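Local coordinates for glutamate racemase (Francisella tularensis subsp. tularensis, PDB 3OUT), which belongs to the Asp/Glu/hydantoin racemase family and has an alpha/beta fold with two sheets of parallel strands, at residues B[10-15]-B[33-38]. Residues are numbered along the deposited sequence; the frame is centred on the assembly and turned at random.
With DGL (D-glutamic acid), chain E.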
loop_
_atom_site.group_PDB
_atom_site.type_symbol
_atom_site.label_atom_id
_atom_site.label_comp_id
_atom_site.label_asym_id
_atom_site.label_seq_id
_atom_site.Cartn_x
_atom_site.Cartn_y
_atom_site.Cartn_z
ATOM N N ILE B 10 -7.942 7.630 -23.040
ATOM C CA ILE B 10 -8.932 7.943 -22.003
ATOM C C ILE B 10 -8.606 7.043 -20.799
ATOM O O ILE B 10 -8.324 5.869 -20.974
ATOM C CB ILE B 10 -10.342 7.579 -22.502
ATOM C CG1 ILE B 10 -10.731 8.462 -23.681
ATOM C CG2 ILE B 10 -11.385 7.703 -21.381
ATOM C CD1 ILE B 10 -11.911 7.903 -24.513
ATOM N N GLY B 11 -8.622 7.614 -19.605
ATOM C CA GLY B 11 -8.435 6.859 -18.374
ATOM C C GLY B 11 -9.772 6.507 -17.763
ATOM O O GLY B 11 -10.573 7.403 -17.472
ATOM N N VAL B 12 -9.998 5.222 -17.532
ATOM C CA VAL B 12 -11.138 4.773 -16.817
ATOM C C VAL B 12 -10.678 4.342 -15.415
ATOM O O VAL B 12 -9.914 3.379 -15.261
ATOM C CB VAL B 12 -11.884 3.583 -17.520
ATOM C CG1 VAL B 12 -13.014 3.077 -16.610
ATOM C CG2 VAL B 12 -12.356 3.965 -18.919
ATOM N N PHE B 13 -11.145 5.109 -14.425
ATOM C CA PHE B 13 -10.693 5.082 -13.026
ATOM C C PHE B 13 -11.692 4.311 -12.163
ATOM O O PHE B 13 -12.812 4.778 -11.943
ATOM C CB PHE B 13 -10.549 6.553 -12.629
ATOM C CG PHE B 13 -9.849 6.838 -11.285
ATOM C CD1 PHE B 13 -9.932 5.993 -10.190
ATOM C CD2 PHE B 13 -9.149 8.020 -11.128
ATOM C CE1 PHE B 13 -9.317 6.345 -9.005
ATOM C CE2 PHE B 13 -8.565 8.380 -9.944
ATOM C CZ PHE B 13 -8.600 7.534 -8.897
ATOM N N ASP B 14 -11.294 3.118 -11.701
ATOM C CA ASP B 14 -12.192 2.255 -10.940
ATOM C C ASP B 14 -11.549 1.940 -9.600
ATOM O O ASP B 14 -10.316 2.025 -9.421
ATOM C CB ASP B 14 -12.417 0.950 -11.728
ATOM C CG ASP B 14 -13.622 0.142 -11.280
ATOM O OD1 ASP B 14 -14.461 0.626 -10.457
ATOM O OD2 ASP B 14 -13.722 -1.031 -11.783
ATOM N N SER B 15 -12.395 1.514 -8.681
ATOM C CA SER B 15 -11.932 0.785 -7.497
ATOM C C SER B 15 -11.560 -0.637 -7.966
ATOM O O SER B 15 -10.410 -1.077 -7.826
ATOM C CB SER B 15 -13.022 0.798 -6.412
ATOM O OG SER B 15 -14.286 0.504 -7.006
ATOM N N GLU B 33 -10.947 5.245 -29.940
ATOM C CA GLU B 33 -10.150 5.769 -28.803
ATOM C C GLU B 33 -9.345 4.695 -28.075
ATOM O O GLU B 33 -9.829 3.578 -27.864
ATOM C CB GLU B 33 -11.048 6.444 -27.799
ATOM C CG GLU B 33 -11.809 7.648 -28.321
ATOM C CD GLU B 33 -10.897 8.821 -28.698
ATOM O OE1 GLU B 33 -9.868 9.000 -28.011
ATOM O OE2 GLU B 33 -11.235 9.581 -29.636
ATOM N N ASP B 34 -8.112 5.037 -27.691
ATOM C CA ASP B 34 -7.336 4.197 -26.778
ATOM C C ASP B 34 -7.889 4.387 -25.362
ATOM O O ASP B 34 -8.321 5.485 -24.976
ATOM C CB ASP B 34 -5.889 4.638 -26.793
ATOM C CG ASP B 34 -5.194 4.390 -28.130
ATOM O OD1 ASP B 34 -5.597 3.497 -28.924
ATOM O OD2 ASP B 34 -4.197 5.099 -28.363
ATOM N N ILE B 35 -7.905 3.310 -24.576
ATOM C CA ILE B 35 -8.425 3.343 -23.204
ATOM C C ILE B 35 -7.430 2.639 -22.285
ATOM O O ILE B 35 -6.945 1.536 -22.586
ATOM C CB ILE B 35 -9.822 2.633 -23.079
ATOM C CG1 ILE B 35 -10.833 3.187 -24.114
ATOM C CG2 ILE B 35 -10.346 2.741 -21.626
ATOM C CD1 ILE B 35 -12.200 2.520 -24.064
ATOM N N ILE B 36 -7.175 3.268 -21.137
ATOM C CA ILE B 36 -6.446 2.661 -20.043
ATOM C C ILE B 36 -7.464 2.489 -18.911
ATOM O O ILE B 36 -8.004 3.474 -18.424
ATOM C CB ILE B 36 -5.303 3.556 -19.527
ATOM C CG1 ILE B 36 -4.213 3.711 -20.580
ATOM C CG2 ILE B 36 -4.754 2.990 -18.200
ATOM C CD1 ILE B 36 -3.057 4.704 -20.163
ATOM N N TYR B 37 -7.748 1.248 -18.548
ATOM C CA TYR B 37 -8.545 0.930 -17.388
ATOM C C TYR B 37 -7.590 0.699 -16.185
ATOM O O TYR B 37 -6.584 -0.032 -16.319
ATOM C CB TYR B 37 -9.347 -0.345 -17.630
ATOM C CG TYR B 37 -10.000 -0.888 -16.369
ATOM C CD1 TYR B 37 -11.243 -0.431 -15.950
ATOM C CD2 TYR B 37 -9.387 -1.883 -15.607
ATOM C CE1 TYR B 37 -11.830 -0.879 -14.776
ATOM C CE2 TYR B 37 -9.973 -2.338 -14.423
ATOM C CZ TYR B 37 -11.180 -1.867 -14.018
ATOM O OH TYR B 37 -11.772 -2.323 -12.837
ATOM N N PHE B 38 -7.923 1.298 -15.048
ATOM C CA PHE B 38 -7.204 1.024 -13.796
ATOM C C PHE B 38 -8.119 0.426 -12.778
ATOM O O PHE B 38 -9.142 1.034 -12.427
ATOM C CB PHE B 38 -6.554 2.271 -13.194
ATOM C CG PHE B 38 -5.487 1.947 -12.162
ATOM C CD1 PHE B 38 -4.156 1.956 -12.526
ATOM C CD2 PHE B 38 -5.833 1.542 -10.887
ATOM C CE1 PHE B 38 -3.174 1.573 -11.622
ATOM C CE2 PHE B 38 -4.858 1.181 -9.970
ATOM C CZ PHE B 38 -3.519 1.199 -10.363
HETATM N N DGL E . -15.997 -1.709 -6.731
HETATM C CA DGL E . -16.936 -1.469 -5.579
HETATM C C DGL E . -16.200 -1.557 -4.272
HETATM O O DGL E . -14.952 -1.460 -4.271
HETATM C CB DGL E . -17.609 -0.102 -5.604
HETATM C CG DGL E . -18.326 0.252 -6.915
HETATM C CD DGL E . -19.213 1.479 -6.845
HETATM O OE1 DGL E . -19.444 2.010 -5.743
HETATM O OE2 DGL E . -19.721 1.882 -7.929
HETATM O OXT DGL E . -16.837 -1.649 -3.195
#
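A parallel beta-alpha-beta unit, strand 10-14, helix 20-29 and strand 35-39, brings Ile-10 to Phe-13 alongside Ile-35 to Phe-38 as neighbours in the six-stranded sheet. The short segments run 4.7 Å apart at 16°, and the ladder alternates as parallel pairing requires: Ile-10 and Val-12 use both N and O, reaching the peptide units on either side of Ile-35 and Tyr-37, and Asp-14 adds its N alone. Val-12, for example, takes Ile-36 O with its N at 2.8 Å and gives its O to Phe-38 N, while Gly-11 and Phe-13 turn their peptide groups to strand 72-75 and make 10-14 an interior strand. The last rung, Asp-14 N to Phe-38 O at 3.1 Å, is more bent, with 143° at the hydrogen.

On the face towards the helix, Val-12 forks between two neighbours. CG2 meets Ile-35 CG2 at 3.6 Å, and CG1, anti to the backbone N, lies near the ring plane of Tyr-37, 4.0 Å from its CD1. Leu-26 of helix 20-29 covers Ile-10, Val-12 and Ile-35. Farther back, Ile-10 CD1 comes crosswise to within 3.7 Å of Glu-33 CB; the Glu-33 carboxylate forms a salt bridge with Lys-71 and accepts a hydrogen bond from Asn-226 N.

At the C-terminal end Tyr-37 OH donates a hydrogen bond to Asp-14 OD2 at 2.6 Å. That oxygen is approached on its anti side, with the carboxylate and ring planes 68° apart. Gly-19 N also binds OD2, and Ile-17 N binds the phenol oxygen, so both buried groups are tied to the loop leading into the helix. Just after Asp-14, Ser-15 OG accepts a hydrogen bond from N of the D-glutamic acid, 2.8 Å away, a ligand site at the C-terminal ends of the strands of a parallel sheet, where alpha/beta folds commonly place one.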